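PDB 2BDQ: copper homeostasis protein CutC from Streptococcus agalactiae, which probably binds copper ions and is thought to take part in copper homeostasis in the cytoplasm. Local coordinates for residues 24-29 with 149-154; 6-9 with 13-16; 170-175 with 179-184. All blocks are in the same frame, centred on the assembly; numbering follows the deposited sequence.

Interaction 1. Residues 24-29 with 149-154; sequences RVELCD and RILLHG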
loop_
_atom_site.group_PDB
_atom_site.type_symbol
_atom_site.label_atom_id
_atom_site.label_comp_id
_atom_site.label_asym_id
_atom_site.label_seq_id
_atom_site.Cartn_x
_atom_site.Cartn_y
_atom_site.Cartn_z
ATOM N N ARG A 24 -16.847 -4.833 11.970
ATOM C CA ARG A 24 -15.588 -4.115 11.891
ATOM C C ARG A 24 -14.784 -4.540 10.676
ATOM O O ARG A 24 -14.941 -5.647 10.158
ATOM C CB ARG A 24 -14.794 -4.386 13.166
ATOM C CG ARG A 24 -13.637 -3.469 13.442
ATOM C CD ARG A 24 -13.143 -3.710 14.862
ATOM N NE ARG A 24 -12.632 -5.064 15.018
ATOM C CZ ARG A 24 -12.913 -5.872 16.039
ATOM N NH1 ARG A 24 -13.712 -5.478 17.021
ATOM N NH2 ARG A 24 -12.388 -7.091 16.073
ATOM N N VAL A 25 -13.920 -3.647 10.220
ATOM C CA VAL A 25 -13.082 -3.943 9.076
ATOM C C VAL A 25 -11.649 -3.569 9.405
ATOM O O VAL A 25 -11.399 -2.575 10.092
ATOM C CB VAL A 25 -13.588 -3.191 7.806
ATOM C CG1 VAL A 25 -14.194 -1.880 8.205
ATOM C CG2 VAL A 25 -12.450 -2.964 6.826
ATOM N N GLU A 26 -10.713 -4.401 8.960
ATOM C CA GLU A 26 -9.307 -4.121 9.173
ATOM C C GLU A 26 -8.885 -3.460 7.871
ATOM O O GLU A 26 -8.874 -4.099 6.820
ATOM C CB GLU A 26 -8.489 -5.397 9.388
ATOM C CG GLU A 26 -7.013 -5.102 9.673
ATOM C CD GLU A 26 -6.129 -6.337 9.656
ATOM O OE1 GLU A 26 -6.068 -7.019 8.609
ATOM O OE2 GLU A 26 -5.482 -6.623 10.691
ATOM N N LEU A 27 -8.554 -2.176 7.946
ATOM C CA LEU A 27 -8.162 -1.419 6.768
ATOM C C LEU A 27 -6.651 -1.446 6.517
ATOM O O LEU A 27 -5.858 -1.054 7.367
ATOM C CB LEU A 27 -8.628 0.040 6.913
ATOM C CG LEU A 27 -8.907 0.908 5.676
ATOM C CD1 LEU A 27 -8.722 2.381 6.010
ATOM C CD2 LEU A 27 -7.962 0.528 4.561
ATOM N N CYS A 28 -6.258 -1.925 5.346
ATOM C CA CYS A 28 -4.855 -1.943 4.976
ATOM C C CYS A 28 -4.727 -1.997 3.463
ATOM O O CYS A 28 -5.726 -1.925 2.742
ATOM C CB CYS A 28 -4.112 -3.119 5.634
ATOM S SG CYS A 28 -4.990 -4.696 5.763
ATOM N N ASP A 29 -3.499 -2.070 2.975
ATOM C CA ASP A 29 -3.279 -2.162 1.546
ATOM C C ASP A 29 -2.285 -3.302 1.380
ATOM O O ASP A 29 -1.903 -3.943 2.363
ATOM C CB ASP A 29 -2.711 -0.839 1.012
ATOM C CG ASP A 29 -2.558 -0.830 -0.500
ATOM O OD1 ASP A 29 -3.330 -1.517 -1.197
ATOM O OD2 ASP A 29 -1.673 -0.121 -1.007
ATOM N N ARG A 149 -6.799 -6.415 21.906
ATOM C CA ARG A 149 -6.974 -7.765 21.390
ATOM C C ARG A 149 -5.782 -8.258 20.596
ATOM O O ARG A 149 -4.877 -7.491 20.246
ATOM C CB ARG A 149 -8.255 -7.893 20.549
ATOM C CG ARG A 149 -8.307 -7.018 19.339
ATOM C CD ARG A 149 -9.527 -7.327 18.466
ATOM N NE ARG A 149 -9.747 -6.190 17.585
ATOM C CZ ARG A 149 -10.294 -5.047 17.985
ATOM N NH1 ARG A 149 -10.690 -4.917 19.246
ATOM N NH2 ARG A 149 -10.399 -4.023 17.144
ATOM N N ILE A 150 -5.799 -9.557 20.330
ATOM C CA ILE A 150 -4.741 -10.230 19.604
ATOM C C ILE A 150 -5.341 -11.045 18.470
ATOM O O ILE A 150 -6.263 -11.846 18.681
ATOM C CB ILE A 150 -3.968 -11.209 20.521
ATOM C CG1 ILE A 150 -3.528 -10.497 21.798
ATOM C CG2 ILE A 150 -2.766 -11.772 19.782
ATOM C CD1 ILE A 150 -2.824 -11.403 22.792
ATOM N N LEU A 151 -4.811 -10.825 17.273
ATOM C CA LEU A 151 -5.224 -11.543 16.077
ATOM C C LEU A 151 -4.171 -12.617 15.865
ATOM O O LEU A 151 -2.989 -12.309 15.698
ATOM C CB LEU A 151 -5.267 -10.604 14.869
ATOM C CG LEU A 151 -5.457 -11.317 13.525
ATOM C CD1 LEU A 151 -6.747 -12.117 13.551
ATOM C CD2 LEU A 151 -5.480 -10.303 12.395
ATOM N N LEU A 152 -4.594 -13.877 15.883
ATOM C CA LEU A 152 -3.657 -14.977 15.722
ATOM C C LEU A 152 -4.224 -16.151 14.934
ATOM O O LEU A 152 -5.437 -16.304 14.802
ATOM C CB LEU A 152 -3.181 -15.444 17.101
ATOM C CG LEU A 152 -4.228 -15.802 18.158
ATOM C CD1 LEU A 152 -4.776 -17.207 17.903
ATOM C CD2 LEU A 152 -3.582 -15.751 19.533
ATOM N N HIS A 153 -3.321 -16.968 14.403
ATOM C CA HIS A 153 -3.680 -18.128 13.611
ATOM C C HIS A 153 -3.540 -19.404 14.433
ATOM O O HIS A 153 -4.216 -20.394 14.165
ATOM C CB HIS A 153 -2.779 -18.200 12.369
ATOM C CG HIS A 153 -3.037 -19.392 11.504
ATOM N ND1 HIS A 153 -4.219 -19.573 10.817
ATOM C CD2 HIS A 153 -2.270 -20.472 11.225
ATOM C CE1 HIS A 153 -4.170 -20.713 10.154
ATOM N NE2 HIS A 153 -2.998 -21.278 10.383
ATOM N N GLY A 154 -2.651 -19.383 15.422
ATOM C CA GLY A 154 -2.450 -20.557 16.251
ATOM C C GLY A 154 -1.251 -21.394 15.830
ATOM O O GLY A 154 -0.930 -22.398 16.472
#

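Interaction 2. Residues 6-9 with 13-16; sequences FCAE and DLTR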
loop_
_atom_site.group_PDB
_atom_site.type_symbol
_atom_site.label_atom_id
_atom_site.label_comp_id
_atom_site.label_asym_id
_atom_site.label_seq_id
_atom_site.Cartn_x
_atom_site.Cartn_y
_atom_site.Cartn_z
ATOM N N PHE A 6 -13.974 -7.952 8.684
ATOM C CA PHE A 6 -13.567 -8.114 7.303
ATOM C C PHE A 6 -12.216 -7.442 7.025
ATOM O O PHE A 6 -12.009 -6.277 7.367
ATOM C CB PHE A 6 -14.645 -7.546 6.387
ATOM C CG PHE A 6 -14.263 -7.544 4.944
ATOM C CD1 PHE A 6 -14.068 -6.344 4.267
ATOM C CD2 PHE A 6 -14.082 -8.737 4.261
ATOM C CE1 PHE A 6 -13.693 -6.338 2.923
ATOM C CE2 PHE A 6 -13.707 -8.742 2.918
ATOM C CZ PHE A 6 -13.516 -7.541 2.248
ATOM N N CYS A 7 -11.304 -8.197 6.415
ATOM C CA CYS A 7 -9.969 -7.714 6.071
ATOM C C CYS A 7 -10.030 -7.167 4.642
ATOM O O CYS A 7 -10.200 -7.921 3.685
ATOM C CB CYS A 7 -8.963 -8.871 6.157
ATOM S SG CYS A 7 -7.224 -8.432 5.815
ATOM N N ALA A 8 -9.884 -5.853 4.506
ATOM C CA ALA A 8 -9.966 -5.204 3.207
ATOM C C ALA A 8 -8.662 -4.600 2.717
ATOM O O ALA A 8 -7.751 -4.335 3.493
ATOM C CB ALA A 8 -11.044 -4.104 3.256
ATOM N N GLU A 9 -8.578 -4.408 1.409
ATOM C CA GLU A 9 -7.425 -3.760 0.808
ATOM C C GLU A 9 -8.080 -2.556 0.155
ATOM O O GLU A 9 -8.803 -2.702 -0.840
ATOM C CB GLU A 9 -6.756 -4.642 -0.251
ATOM C CG GLU A 9 -5.598 -3.938 -0.954
ATOM C CD GLU A 9 -4.904 -4.802 -1.984
ATOM O OE1 GLU A 9 -4.331 -5.845 -1.598
ATOM O OE2 GLU A 9 -4.925 -4.439 -3.183
ATOM N N ASP A 13 -13.889 -3.170 -2.058
ATOM C CA ASP A 13 -14.903 -4.148 -1.685
ATOM C C ASP A 13 -15.769 -3.754 -0.497
ATOM O O ASP A 13 -16.494 -4.587 0.040
ATOM C CB ASP A 13 -14.217 -5.483 -1.397
ATOM C CG ASP A 13 -13.315 -5.924 -2.533
ATOM O OD1 ASP A 13 -12.249 -6.513 -2.257
ATOM O OD2 ASP A 13 -13.674 -5.683 -3.704
ATOM N N LEU A 14 -15.717 -2.490 -0.100
ATOM C CA LEU A 14 -16.500 -2.045 1.049
ATOM C C LEU A 14 -17.972 -1.755 0.765
ATOM O O LEU A 14 -18.795 -1.790 1.678
ATOM C CB LEU A 14 -15.863 -0.803 1.677
ATOM C CG LEU A 14 -14.456 -0.924 2.266
ATOM C CD1 LEU A 14 -14.113 0.398 2.917
ATOM C CD2 LEU A 14 -14.373 -2.054 3.282
ATOM N N THR A 15 -18.307 -1.490 -0.493
ATOM C CA THR A 15 -19.682 -1.161 -0.853
ATOM C C THR A 15 -20.720 -2.241 -0.576
ATOM O O THR A 15 -21.914 -1.956 -0.544
ATOM C CB THR A 15 -19.782 -0.736 -2.338
ATOM O OG1 THR A 15 -19.046 -1.653 -3.156
ATOM C CG2 THR A 15 -19.219 0.667 -2.523
ATOM N N ARG A 16 -20.283 -3.475 -0.352
ATOM C CA ARG A 16 -21.238 -4.547 -0.086
ATOM C C ARG A 16 -21.331 -4.916 1.395
ATOM O O ARG A 16 -22.126 -5.774 1.777
ATOM C CB ARG A 16 -20.878 -5.793 -0.901
ATOM C CG ARG A 16 -22.091 -6.622 -1.307
ATOM C CD ARG A 16 -23.041 -5.781 -2.161
ATOM N NE ARG A 16 -22.362 -5.263 -3.348
ATOM C CZ ARG A 16 -22.639 -4.099 -3.928
ATOM N NH1 ARG A 16 -21.963 -3.716 -5.006
ATOM N NH2 ARG A 16 -23.586 -3.315 -3.426
HETATM O O HOH W 1 -10.825 -5.612 -0.184
#

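Interaction 3. Residues 170-175 with 179-184; sequences ALVEYA and IEIMVG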
loop_
_atom_site.group_PDB
_atom_site.type_symbol
_atom_site.label_atom_id
_atom_site.label_comp_id
_atom_site.label_asym_id
_atom_site.label_seq_id
_atom_site.Cartn_x
_atom_site.Cartn_y
_atom_site.Cartn_z
ATOM N N ALA A 170 -6.225 -22.926 24.729
ATOM C CA ALA A 170 -5.347 -22.748 25.883
ATOM C C ALA A 170 -4.999 -21.264 26.051
ATOM O O ALA A 170 -4.885 -20.770 27.179
ATOM C CB ALA A 170 -4.072 -23.569 25.704
ATOM N N LEU A 171 -4.832 -20.564 24.929
ATOM C CA LEU A 171 -4.501 -19.138 24.956
ATOM C C LEU A 171 -5.687 -18.325 25.460
ATOM O O LEU A 171 -5.519 -17.370 26.218
ATOM C CB LEU A 171 -4.083 -18.660 23.560
ATOM C CG LEU A 171 -2.746 -19.222 23.069
ATOM C CD1 LEU A 171 -2.430 -18.704 21.669
ATOM C CD2 LEU A 171 -1.646 -18.819 24.041
ATOM N N VAL A 172 -6.883 -18.714 25.035
ATOM C CA VAL A 172 -8.097 -18.035 25.461
ATOM C C VAL A 172 -8.296 -18.204 26.964
ATOM O O VAL A 172 -8.632 -17.253 27.665
ATOM C CB VAL A 172 -9.329 -18.600 24.757
ATOM C CG1 VAL A 172 -10.584 -17.991 25.362
ATOM C CG2 VAL A 172 -9.255 -18.317 23.276
ATOM N N GLU A 173 -8.089 -19.422 27.447
ATOM C CA GLU A 173 -8.246 -19.713 28.866
ATOM C C GLU A 173 -7.214 -18.934 29.676
ATOM O O GLU A 173 -7.524 -18.383 30.738
ATOM C CB GLU A 173 -8.084 -21.217 29.124
ATOM C CG GLU A 173 -9.134 -22.082 28.417
ATOM C CD GLU A 173 -8.901 -23.587 28.584
ATOM O OE1 GLU A 173 -7.846 -24.094 28.136
ATOM O OE2 GLU A 173 -9.782 -24.268 29.158
ATOM N N TYR A 174 -5.988 -18.879 29.163
ATOM C CA TYR A 174 -4.923 -18.165 29.843
ATOM C C TYR A 174 -5.169 -16.663 29.807
ATOM O O TYR A 174 -4.844 -15.968 30.762
ATOM C CB TYR A 174 -3.574 -18.499 29.209
ATOM C CG TYR A 174 -2.391 -17.916 29.945
ATOM C CD1 TYR A 174 -1.878 -16.665 29.602
ATOM C CD2 TYR A 174 -1.796 -18.607 31.000
ATOM C CE1 TYR A 174 -0.799 -16.117 30.291
ATOM C CE2 TYR A 174 -0.723 -18.072 31.694
ATOM C CZ TYR A 174 -0.224 -16.825 31.335
ATOM O OH TYR A 174 0.860 -16.300 32.005
ATOM N N ALA A 175 -5.735 -16.166 28.708
ATOM C CA ALA A 175 -6.033 -14.737 28.576
ATOM C C ALA A 175 -7.026 -14.339 29.661
ATOM O O ALA A 175 -7.006 -13.216 30.155
ATOM C CB ALA A 175 -6.615 -14.443 27.192
ATOM N N ILE A 179 -7.828 -9.829 27.828
ATOM C CA ILE A 179 -7.610 -9.324 26.489
ATOM C C ILE A 179 -8.324 -10.246 25.509
ATOM O O ILE A 179 -8.338 -11.460 25.695
ATOM C CB ILE A 179 -6.099 -9.260 26.169
ATOM C CG1 ILE A 179 -5.887 -8.594 24.811
ATOM C CG2 ILE A 179 -5.504 -10.660 26.190
ATOM C CD1 ILE A 179 -4.448 -8.243 24.536
ATOM N N GLU A 180 -8.917 -9.663 24.471
ATOM C CA GLU A 180 -9.656 -10.433 23.475
ATOM C C GLU A 180 -8.793 -11.182 22.477
ATOM O O GLU A 180 -7.779 -10.673 22.005
ATOM C CB GLU A 180 -10.616 -9.514 22.706
ATOM C CG GLU A 180 -11.901 -9.149 23.452
ATOM C CD GLU A 180 -12.796 -10.364 23.736
ATOM O OE1 GLU A 180 -12.670 -10.965 24.831
ATOM O OE2 GLU A 180 -13.615 -10.734 22.855
ATOM N N ILE A 181 -9.220 -12.395 22.145
ATOM C CA ILE A 181 -8.510 -13.217 21.181
ATOM C C ILE A 181 -9.363 -13.305 19.906
ATOM O O ILE A 181 -10.553 -13.625 19.957
ATOM C CB ILE A 181 -8.284 -14.641 21.711
ATOM C CG1 ILE A 181 -7.367 -14.608 22.939
ATOM C CG2 ILE A 181 -7.713 -15.510 20.602
ATOM C CD1 ILE A 181 -5.934 -14.214 22.652
HETATM N N MSE A 182 -8.747 -13.032 18.762
HETATM C CA MSE A 182 -9.453 -13.092 17.496
HETATM C C MSE A 182 -8.744 -14.067 16.564
HETATM O O MSE A 182 -7.522 -14.052 16.463
HETATM C CB MSE A 182 -9.526 -11.690 16.871
HETATM C CG MSE A 182 -10.089 -11.669 15.450
HETATM SE SE MSE A 182 -10.606 -9.903 14.817
HETATM C CE MSE A 182 -8.910 -8.958 14.982
ATOM N N VAL A 183 -9.504 -14.922 15.891
ATOM C CA VAL A 183 -8.885 -15.872 14.974
ATOM C C VAL A 183 -8.804 -15.315 13.559
ATOM O O VAL A 183 -9.715 -14.623 13.094
ATOM C CB VAL A 183 -9.645 -17.214 14.937
ATOM C CG1 VAL A 183 -9.439 -17.948 16.240
ATOM C CG2 VAL A 183 -11.133 -16.973 14.688
ATOM N N GLY A 184 -7.693 -15.624 12.895
ATOM C CA GLY A 184 -7.461 -15.183 11.534
ATOM C C GLY A 184 -6.597 -16.186 10.788
ATOM O O GLY A 184 -6.051 -17.115 11.393
#

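Interaction 1. Residues 24-29 with 149-154
The guanidinium groups of Arg24 and Arg149 lie face on face, their centres 3.4 Å apart and their planes only 15° from parallel. Over the centre of the Arg24 group sits Arg149 NH2, 3.2 Å above the plane, whereas Arg24 CZ lies over the Arg149 group displaced toward its rim: an offset stack. The two side chains arrive from opposite directions, and this sets NH2 of Arg24 over NE of Arg149, 3.2 Å away. Both are donors, and their closeness is packing, not a bond. The N-H groups of Arg24 have their own partners: NE forms a salt bridge with Glu5 and NH2 a hydrogen bond with Gln203. Arg24 runs extended through CD and then bends at chi3 (63°), which turns its flat group onto its partner. Arginine suits both places because it can reach across a barrel and present a flat face. Two residues further along each strand, Glu26 OE2 passes 4.1 Å from Leu151 CD2, a plain van der Waals approach. Strands 24-28 and 149-152 are not neighbours in the sheet; their nearest CA atoms, of Glu26 and Leu151, are 10.9 Å apart, and the side chains meet in the barrel interior. Stacking leaves the N-H groups of Arg24 available for Glu5 and Gln203; the Glu5 carboxylate probably offsets part of the positive charge brought together here and helps to fix the rotation of the Arg24 group.

Interaction 2. Residues 6-9 with 13-16
Leu14 points its CD2 methyl into the angle between Phe6 and Ala8, meeting Ala8 CB at 3.9 Å and the rim of the Phe6 ring at 4.4 Å from CE1. The methyl therefore sits at the edge of the ring, near its plane, and not over its face. A chi1 of -63° sets CG of Leu14 beside the backbone N, and of its two branches CD2 is the one turned to the strand. Ala8 is small enough to let this branched tip approach the strand closely. Farther out on the ring, Phe6 CZ lies 4.2 Å from Asp13 CB, so the aspartate contributes its methylene to the packing while its carboxylate turns to a polar task. There a water molecule bridges the segments, donating to Asp13 OD1 at 2.7 Å and accepting from the backbone N of Glu9 at 3.0 Å. Asp13 thus serves the last amide of strand 3-9 without touching it, as befits an acidic residue at the exposed border. Leu17 and Ile22 also pack on Phe6, while Tyr49 and Leu50 of helix 40-52 pack on Leu14. Phe6 and Ala8 face outward and Cys7 between them the other way, the alternation of a strand in a TIM barrel; here the connection between the first two strands, with no regular helix in it, packs on the outside of the barrel, together with helix 40-52.

Interaction 3. Residues 170-175 with 179-184
Ile181 meets Val172 and Ala175 of helix 165-175. Its CB is 4.1 Å from Val172 CG2, and its CG2 is 4.2 Å from the same methyl, so that one branch of the valine rests against the root of the isoleucine where the two side chains slant across each other. From CB the longer arm turns beside the backbone N (chi1 -64°), placing CG1 4.2 Å from Val172 CG2 and 4.3 Å from Ala175 CB. A second turn (chi2 -69°) leaves CD1 slightly farther from the alanine, 4.6 Å from Ala175 CB. Helix 165-175 joins strand 149-152 to strand 180-183 in a beta-alpha-beta crossover, the repeating element of a TIM barrel, and this contact is the helix settling against the outside of the strand it leads into. Beta-branched residues suit the strand, and the small Ala175 suits the helix side facing it: its methyl approaches the carbonyl O of Ile179 to 3.8 Å and Ile179 CG2 to 4.1 Å. Ile179 also packs on Val143 of helix 135-144, while Val201 packs against both Val172 and Ile181.

In the fold
All three contacts belong to one closed eight-stranded parallel barrel, and they come along the chain in series: interaction 2, then interaction 1, then interaction 3. Interaction 1 lies inside the barrel, its centre about 3 Å from that of the chain, and the centres of the other two are each about 13 Å from it. Strand 3-9 of interaction 2 is hydrogen-bonded to strand 24-28 of interaction 1, and strand 149-152 of interaction 1 to strand 180-183 of interaction 3. Interactions 2 and 3, about 25 Å apart between centres, do not touch. Interaction 1 thus lies between the two outer contacts, and its Arg24 also touches Met182, a selenomethionine in this crystal.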